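Local structure of FAD:protein FMN transferase (Vibrio cholerae, 6NXI) at residues Gln49-Glu58 and Phe71-Val80. The protein probably transfers the FMN moiety of FAD onto a threonine hydroxyl of target flavoproteins, with magnesium as cofactor. Sequence-based numbering, arbitrary orientation.
Sequences QMSTYRKDSE and FAVSTQTLTV. With FAD (flavin-adenine dinucleotide), chain B.
The carboxylate of Glu58 reaches across to the first turn of helix 75-90, where, in the Glu58 conformer described, one of two modelled, three donors converge on a single oxygen. Glu58 OE1 takes Thr77 OG1 at 2.7 Å, nearly head-on to its C-O bond, and Ser74 OG from above the carboxylate plane. Through its syn lone pair it also accepts from Ser74 N, at 3.1 Å and almost straight (170°). Glu58 OE2 adds a weak, bent bond to the same Ser74 N, so that in this conformer the acid straddles the amide. Ser74 is the N-cap of helix 75-90: its OG sits between the backbone N and the carbonyl carbon and accepts from Thr77 N at 3.1 Å. One hydroxyl thus caps the helix and donates to Glu58, itself the first residue of helix 58-64, whose N-cap is Ser57. Beside this cluster the extended side chain of Gln49 lies across that of Gln76, their amide planes about 70° apart; Gln49 OE1 rests 3.4 Å from Gln76 CB, and Gln49 CB packs against Thr77 OG1. Further along the helix, Met50 and Val80 meet tip to tip, SD to CG2 at 3.7 Å, while a bend at chi3 (-110°) lays the Met50 methyl against the backbone between Gln76 and Thr77. Trp160 of helix 157-171 also touches Met50, Gln76 and Val80. Met50 already belongs to the FAD pocket, as do Ser51 and Tyr53: Ser51 forms an ST turn, its OG accepting from Tyr53 N, and one face of the Tyr53 ring lies over the pyrimidine part of the isoalloxazine, with FAD N3 3.6 Å above the ring plane, over its centre.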
ATOM      1  N   GLN A  49       4.356 -15.225   3.548  1.00 22.75           N
ATOM      2  CA  GLN A  49       2.888 -15.296   3.656  1.00 22.28           C
ATOM      3  C   GLN A  49       2.256 -14.703   2.391  1.00 22.68           C
ATOM      4  O   GLN A  49       1.241 -15.212   1.936  1.00 23.02           O
ATOM      5  CB  GLN A  49       2.465 -14.598   4.927  1.00 21.86           C
ATOM      6  CG  GLN A  49       2.852 -15.390   6.168  1.00 23.20           C
ATOM      7  CD  GLN A  49       2.616 -14.616   7.431  1.00 23.79           C
ATOM      8  OE1 GLN A  49       2.664 -13.381   7.453  1.00 25.17           O
ATOM      9  NE2 GLN A  49       2.605 -15.381   8.538  1.00 25.73           N
ATOM     10  N   MET A  50       2.771 -13.570   1.912  1.00 23.27           N
ATOM     11  CA  MET A  50       1.944 -12.691   1.063  1.00 24.00           C
ATOM     12  C   MET A  50       2.623 -12.228  -0.234  1.00 23.79           C
ATOM     13  O   MET A  50       1.957 -11.428  -0.946  1.00 23.87           O
ATOM     14  CB  MET A  50       1.459 -11.499   1.891  1.00 24.94           C
ATOM     15  CG  MET A  50       0.406 -12.002   2.948  1.00 25.95           C
ATOM     16  SD  MET A  50      -0.196 -10.685   4.017  1.00 27.34           S
ATOM     17  CE  MET A  50       0.524 -11.043   5.623  1.00 23.84           C
ATOM     18  N   SER A  51       3.840 -12.675  -0.550  1.00 22.70           N
ATOM     19  CA  SER A  51       4.505 -12.326  -1.837  1.00 23.18           C
ATOM     20  C   SER A  51       3.871 -13.081  -3.014  1.00 23.92           C
ATOM     21  O   SER A  51       3.931 -14.305  -3.027  1.00 25.11           O
ATOM     22  CB  SER A  51       5.971 -12.562  -1.844  1.00 23.45           C
ATOM     23  OG  SER A  51       6.540 -12.163  -3.133  1.00 23.87           O
ATOM     24  N   THR A  52       3.365 -12.374  -4.018  1.00 23.07           N
ATOM     25  CA  THR A  52       2.949 -13.046  -5.278  1.00 23.84           C
ATOM     26  C   THR A  52       4.138 -13.607  -6.052  1.00 23.75           C
ATOM     27  O   THR A  52       3.874 -14.437  -6.964  1.00 24.96           O
ATOM     28  CB  THR A  52       2.160 -12.098  -6.179  1.00 24.12           C
ATOM     29  OG1 THR A  52       2.993 -10.938  -6.321  1.00 23.50           O
ATOM     30  CG2 THR A  52       0.788 -11.844  -5.606  1.00 26.38           C
ATOM     31  N   TYR A  53       5.369 -13.137  -5.801  1.00 23.86           N
ATOM     32  CA  TYR A  53       6.593 -13.449  -6.587  1.00 24.72           C
ATOM     33  C   TYR A  53       7.274 -14.712  -6.047  1.00 26.62           C
ATOM     34  O   TYR A  53       8.159 -15.229  -6.712  1.00 28.88           O
ATOM     35  CB  TYR A  53       7.557 -12.251  -6.588  1.00 24.46           C
ATOM     36  CG  TYR A  53       7.049 -11.058  -7.353  1.00 25.25           C
ATOM     37  CD1 TYR A  53       7.452 -10.807  -8.663  1.00 27.46           C
ATOM     38  CD2 TYR A  53       6.199 -10.173  -6.713  1.00 26.06           C
ATOM     39  CE1 TYR A  53       7.007  -9.654  -9.310  1.00 27.28           C
ATOM     40  CE2 TYR A  53       5.708  -9.063  -7.371  1.00 28.46           C
ATOM     41  CZ  TYR A  53       6.127  -8.800  -8.655  1.00 28.78           C
ATOM     42  OH  TYR A  53       5.610  -7.653  -9.218  1.00 31.57           O
ATOM     43  N   ARG A  54       6.954 -15.133  -4.821  1.00 25.91           N
ATOM     44  CA  ARG A  54       7.437 -16.414  -4.248  1.00 26.97           C
ATOM     45  C   ARG A  54       6.406 -17.503  -4.512  1.00 28.04           C
ATOM     46  O   ARG A  54       5.277 -17.397  -4.046  1.00 26.35           O
ATOM     47  CB  ARG A  54       7.744 -16.230  -2.765  1.00 26.94           C
ATOM     48  CG  ARG A  54       8.813 -15.180  -2.506  1.00 26.01           C
ATOM     49  CD  ARG A  54       9.293 -15.211  -1.052  1.00 28.25           C
ATOM     50  NE  ARG A  54      10.247 -14.135  -0.854  1.00 28.29           N
ATOM     51  CZ  ARG A  54      10.965 -13.899   0.223  1.00 29.77           C
ATOM     52  NH1 ARG A  54      10.787 -14.611   1.325  1.00 29.96           N
ATOM     53  NH2 ARG A  54      11.788 -12.860   0.214  1.00 31.49           N
ATOM     54  N   LYS A  55       6.810 -18.492  -5.292  1.00 31.13           N
ATOM     55  CA  LYS A  55       5.922 -19.559  -5.817  0.60 33.71           C
ATOM     56  C   LYS A  55       5.349 -20.389  -4.660  1.00 31.95           C
ATOM     57  O   LYS A  55       4.289 -20.978  -4.848  1.00 32.25           O
ATOM     58  CB  LYS A  55       6.697 -20.441  -6.805  0.60 36.98           C
ATOM     59  CG  LYS A  55       7.106 -19.754  -8.103  0.60 39.87           C
ATOM     60  CD  LYS A  55       8.138 -20.531  -8.913  0.60 42.40           C
ATOM     61  CE  LYS A  55       8.162 -20.171 -10.391  0.60 44.52           C
ATOM     62  NZ  LYS A  55       9.139 -19.095 -10.704  0.60 46.16           N
ATOM     63  N   ASP A  56       6.016 -20.415  -3.505  1.00 31.54           N
ATOM     64  CA  ASP A  56       5.586 -21.261  -2.359  0.60 32.51           C
ATOM     65  C   ASP A  56       5.078 -20.391  -1.197  1.00 30.29           C
ATOM     66  O   ASP A  56       4.950 -20.917  -0.055  1.00 29.13           O
ATOM     67  CB  ASP A  56       6.730 -22.216  -2.000  0.60 35.47           C
ATOM     68  CG  ASP A  56       7.131 -23.103  -3.179  0.60 38.32           C
ATOM     69  OD1 ASP A  56       6.227 -23.656  -3.848  0.60 40.41           O
ATOM     70  OD2 ASP A  56       8.346 -23.204  -3.456  0.60 42.62           O
ATOM     71  N   SER A  57       4.802 -19.102  -1.428  1.00 27.71           N
ATOM     72  CA  SER A  57       4.193 -18.275  -0.356  1.00 25.84           C
ATOM     73  C   SER A  57       2.774 -18.790  -0.098  1.00 26.18           C
ATOM     74  O   SER A  57       2.218 -19.470  -0.969  1.00 25.75           O
ATOM     75  CB  SER A  57       4.208 -16.794  -0.686  1.00 24.89           C
ATOM     76  OG  SER A  57       3.288 -16.554  -1.753  1.00 23.78           O
ATOM     77  N   GLU A  58       2.214 -18.531   1.077  1.00 26.60           N
ATOM     78  CA  GLU A  58       0.811 -18.924   1.388  0.60 26.72           C
ATOM     79  C   GLU A  58      -0.113 -18.340   0.329  1.00 26.14           C
ATOM     80  O   GLU A  58      -1.006 -19.030  -0.145  1.00 26.30           O
ATOM     81  CB  GLU A  58       0.278 -18.320   2.675  0.60 27.39           C
ATOM     82  CG  GLU A  58       0.737 -18.944   3.941  0.60 30.19           C
ATOM     83  CD  GLU A  58      -0.320 -18.658   4.997  0.60 31.29           C
ATOM     84  OE1 GLU A  58      -0.788 -17.483   5.088  0.60 30.74           O
ATOM     85  OE2 GLU A  58      -0.695 -19.591   5.682  0.60 33.17           O
ATOM     86  N   PHE A  71      -9.274 -22.893   2.067  1.00 33.89           N
ATOM     87  CA  PHE A  71      -7.805 -22.991   2.111  1.00 33.39           C
ATOM     88  C   PHE A  71      -7.311 -22.227   3.350  1.00 32.72           C
ATOM     89  O   PHE A  71      -7.458 -20.983   3.462  1.00 31.16           O
ATOM     90  CB  PHE A  71      -7.264 -22.429   0.794  1.00 31.50           C
ATOM     91  CG  PHE A  71      -5.772 -22.476   0.676  1.00 31.50           C
ATOM     92  CD1 PHE A  71      -5.112 -23.521   0.062  1.00 32.42           C
ATOM     93  CD2 PHE A  71      -5.021 -21.429   1.171  1.00 29.69           C
ATOM     94  CE1 PHE A  71      -3.730 -23.507  -0.061  1.00 30.97           C
ATOM     95  CE2 PHE A  71      -3.635 -21.452   1.108  1.00 29.28           C
ATOM     96  CZ  PHE A  71      -2.998 -22.464   0.456  1.00 29.94           C
ATOM     97  N   ALA A  72      -6.728 -22.948   4.304  1.00 32.89           N
ATOM     98  CA  ALA A  72      -6.312 -22.346   5.579  1.00 32.18           C
ATOM     99  C   ALA A  72      -5.089 -21.454   5.357  1.00 31.33           C
ATOM    100  O   ALA A  72      -4.197 -21.802   4.565  1.00 32.04           O
ATOM    101  CB  ALA A  72      -6.047 -23.421   6.597  1.00 33.96           C
ATOM    102  N   VAL A  73      -5.110 -20.306   6.021  1.00 30.45           N
ATOM    103  CA  VAL A  73      -4.019 -19.309   5.985  1.00 29.11           C
ATOM    104  C   VAL A  73      -3.687 -18.864   7.411  1.00 29.89           C
ATOM    105  O   VAL A  73      -4.451 -19.100   8.393  1.00 29.89           O
ATOM    106  CB  VAL A  73      -4.394 -18.123   5.082  1.00 28.51           C
ATOM    107  CG1 VAL A  73      -4.589 -18.554   3.628  1.00 29.18           C
ATOM    108  CG2 VAL A  73      -5.622 -17.399   5.613  1.00 29.78           C
ATOM    109  N   SER A  74      -2.545 -18.203   7.512  1.00 29.90           N
ATOM    110  CA  SER A  74      -2.030 -17.653   8.774  1.00 28.28           C
ATOM    111  C   SER A  74      -2.945 -16.531   9.269  1.00 26.75           C
ATOM    112  O   SER A  74      -3.651 -15.886   8.449  1.00 24.32           O
ATOM    113  CB  SER A  74      -0.638 -17.142   8.577  1.00 29.46           C
ATOM    114  OG  SER A  74      -0.641 -16.029   7.690  1.00 31.73           O
ATOM    115  N   THR A  75      -2.892 -16.274  10.573  1.00 26.11           N
ATOM    116  CA  THR A  75      -3.583 -15.124  11.188  1.00 27.38           C
ATOM    117  C   THR A  75      -3.212 -13.853  10.434  1.00 25.45           C
ATOM    118  O   THR A  75      -4.114 -13.022  10.168  1.00 27.38           O
ATOM    119  CB  THR A  75      -3.190 -14.988  12.658  1.00 29.01           C
ATOM    120  OG1 THR A  75      -3.566 -16.256  13.192  1.00 34.57           O
ATOM    121  CG2 THR A  75      -3.875 -13.835  13.341  1.00 31.16           C
ATOM    122  N   GLN A  76      -1.936 -13.668  10.098  1.00 24.98           N
ATOM    123  CA  GLN A  76      -1.501 -12.387   9.460  1.00 23.29           C
ATOM    124  C   GLN A  76      -2.132 -12.251   8.073  1.00 22.64           C
ATOM    125  O   GLN A  76      -2.720 -11.220   7.749  1.00 23.19           O
ATOM    126  CB  GLN A  76       0.022 -12.274   9.372  1.00 22.85           C
ATOM    127  CG  GLN A  76       0.737 -12.311  10.707  1.00 25.03           C
ATOM    128  CD  GLN A  76       1.206 -13.671  11.149  1.00 26.13           C
ATOM    129  OE1 GLN A  76       0.522 -14.701  10.967  1.00 27.08           O
ATOM    130  NE2 GLN A  76       2.401 -13.675  11.736  1.00 26.25           N
ATOM    131  N   THR A  77      -2.086 -13.294   7.265  1.00 22.88           N
ATOM    132  CA  THR A  77      -2.699 -13.231   5.912  1.00 23.05           C
ATOM    133  C   THR A  77      -4.197 -12.965   6.077  1.00 23.65           C
ATOM    134  O   THR A  77      -4.783 -12.199   5.281  1.00 23.55           O
ATOM    135  CB  THR A  77      -2.455 -14.537   5.145  1.00 24.92           C
ATOM    136  OG1 THR A  77      -1.046 -14.757   5.051  1.00 26.70           O
ATOM    137  CG2 THR A  77      -3.086 -14.497   3.773  1.00 24.69           C
ATOM    138  N   LEU A  78      -4.859 -13.693   6.996  1.00 23.59           N
ATOM    139  CA  LEU A  78      -6.302 -13.486   7.224  1.00 25.73           C
ATOM    140  C   LEU A  78      -6.568 -12.005   7.548  1.00 23.47           C
ATOM    141  O   LEU A  78      -7.474 -11.439   6.944  1.00 24.45           O
ATOM    142  CB  LEU A  78      -6.766 -14.438   8.338  1.00 27.32           C
ATOM    143  CG  LEU A  78      -8.255 -14.741   8.417  1.00 32.90           C
ATOM    144  CD1 LEU A  78      -9.070 -13.484   8.672  1.00 36.04           C
ATOM    145  CD2 LEU A  78      -8.728 -15.472   7.203  1.00 33.29           C
ATOM    146  N   THR A  79      -5.787 -11.395   8.444  1.00 24.71           N
ATOM    147  CA  THR A  79      -5.974  -9.995   8.868  1.00 23.93           C
ATOM    148  C   THR A  79      -5.880  -9.099   7.626  1.00 23.41           C
ATOM    149  O   THR A  79      -6.712  -8.188   7.493  1.00 23.63           O
ATOM    150  CB  THR A  79      -4.974  -9.621   9.952  1.00 24.87           C
ATOM    151  OG1 THR A  79      -5.253 -10.510  11.053  1.00 24.85           O
ATOM    152  CG2 THR A  79      -5.100  -8.161  10.356  1.00 25.77           C
ATOM    153  N   VAL A  80      -4.881  -9.325   6.768  1.00 22.65           N
ATOM    154  CA  VAL A  80      -4.663  -8.456   5.587  1.00 22.35           C
ATOM    155  C   VAL A  80      -5.765  -8.663   4.558  1.00 21.39           C
ATOM    156  O   VAL A  80      -6.323  -7.690   4.052  1.00 21.72           O
ATOM    157  CB  VAL A  80      -3.263  -8.703   5.011  1.00 21.98           C
ATOM    158  CG1 VAL A  80      -3.092  -7.957   3.698  1.00 23.88           C
ATOM    159  CG2 VAL A  80      -2.199  -8.335   6.042  1.00 23.39           C
TER
HETATM  160  PA  FAD B 500       0.193   0.821  -4.436  1.00 22.05           P
HETATM  161  O1A FAD B 500      -0.180   2.068  -5.154  1.00 24.13           O
HETATM  162  O2A FAD B 500       0.165   0.788  -2.960  1.00 20.86           O
HETATM  163  O5B FAD B 500      -0.682  -0.402  -4.976  1.00 22.90           O
HETATM  164  C5B FAD B 500      -0.470  -0.730  -6.376  1.00 22.16           C
HETATM  165  C4B FAD B 500      -0.279  -2.215  -6.564  1.00 22.37           C
HETATM  166  O4B FAD B 500      -1.436  -2.972  -6.134  1.00 23.87           O
HETATM  167  C3B FAD B 500      -0.063  -2.576  -8.033  1.00 22.28           C
HETATM  168  O3B FAD B 500       1.334  -2.595  -8.327  1.00 23.50           O
HETATM  169  C2B FAD B 500      -0.741  -3.946  -8.157  1.00 22.17           C
HETATM  170  O2B FAD B 500       0.115  -4.979  -7.724  1.00 23.01           O
HETATM  171  C1B FAD B 500      -1.910  -3.804  -7.190  1.00 23.37           C
HETATM  172  N9A FAD B 500      -3.115  -3.199  -7.717  1.00 22.93           N
HETATM  173  C8A FAD B 500      -3.282  -2.448  -8.888  1.00 21.95           C
HETATM  174  N7A FAD B 500      -4.489  -1.945  -8.973  1.00 22.65           N
HETATM  175  C5A FAD B 500      -5.178  -2.403  -7.868  1.00 21.88           C
HETATM  176  C6A FAD B 500      -6.504  -2.223  -7.445  1.00 22.87           C
HETATM  177  N6A FAD B 500      -7.402  -1.445  -8.075  1.00 23.64           N
HETATM  178  N1A FAD B 500      -6.838  -2.782  -6.265  1.00 22.41           N
HETATM  179  C2A FAD B 500      -5.930  -3.546  -5.625  1.00 21.94           C
HETATM  180  N3A FAD B 500      -4.647  -3.782  -5.928  1.00 22.57           N
HETATM  181  C4A FAD B 500      -4.337  -3.177  -7.087  1.00 22.14           C
HETATM  182  N1  FAD B 500       8.118  -6.718  -6.398  1.00 26.98           N
HETATM  183  C2  FAD B 500       9.112  -7.422  -7.043  1.00 29.64           C
HETATM  184  O2  FAD B 500       9.588  -6.993  -8.117  1.00 29.26           O
HETATM  185  N3  FAD B 500       9.625  -8.570  -6.530  1.00 28.29           N
HETATM  186  C4  FAD B 500       9.174  -9.113  -5.355  1.00 29.02           C
HETATM  187  O4  FAD B 500       9.635 -10.166  -4.935  1.00 31.52           O
HETATM  188  C4X FAD B 500       8.123  -8.423  -4.664  1.00 26.44           C
HETATM  189  N5  FAD B 500       7.658  -8.928  -3.540  1.00 25.72           N
HETATM  190  C5X FAD B 500       6.643  -8.255  -2.899  1.00 24.85           C
HETATM  191  C6  FAD B 500       6.113  -8.790  -1.708  1.00 25.15           C
HETATM  192  C7  FAD B 500       5.099  -8.180  -1.000  1.00 25.26           C
HETATM  193  C7M FAD B 500       4.583  -8.808   0.275  1.00 26.33           C
HETATM  194  C8  FAD B 500       4.584  -6.955  -1.487  1.00 23.59           C
HETATM  195  C8M FAD B 500       3.467  -6.238  -0.775  1.00 25.24           C
HETATM  196  C9  FAD B 500       5.097  -6.415  -2.670  1.00 23.77           C
HETATM  197  C9A FAD B 500       6.129  -7.035  -3.390  1.00 24.19           C
HETATM  198  N10 FAD B 500       6.646  -6.535  -4.591  1.00 26.22           N
HETATM  199  C10 FAD B 500       7.653  -7.203  -5.266  1.00 25.71           C
HETATM  200  C1' FAD B 500       6.183  -5.229  -5.107  1.00 28.54           C
HETATM  201  C2' FAD B 500       4.857  -5.260  -5.777  1.00 29.15           C
HETATM  202  O2' FAD B 500       4.907  -6.070  -6.948  1.00 29.82           O
HETATM  203  C3' FAD B 500       4.464  -3.828  -6.181  1.00 27.88           C
HETATM  204  O3' FAD B 500       5.355  -3.270  -7.122  1.00 28.85           O
HETATM  205  C4' FAD B 500       4.451  -2.836  -5.033  1.00 29.45           C
HETATM  206  O4' FAD B 500       3.916  -3.465  -3.880  1.00 27.38           O
HETATM  207  C5' FAD B 500       3.723  -1.558  -5.403  1.00 27.11           C
HETATM  208  O5' FAD B 500       3.577  -0.765  -4.199  1.00 27.88           O
HETATM  209  P   FAD B 500       3.111   0.743  -4.320  1.00 25.29           P
HETATM  210  O1P FAD B 500       3.827   1.444  -5.385  1.00 28.57           O
HETATM  211  O2P FAD B 500       3.112   1.185  -2.874  1.00 26.96           O
HETATM  212  O3P FAD B 500       1.652   0.466  -4.884  1.00 26.71           O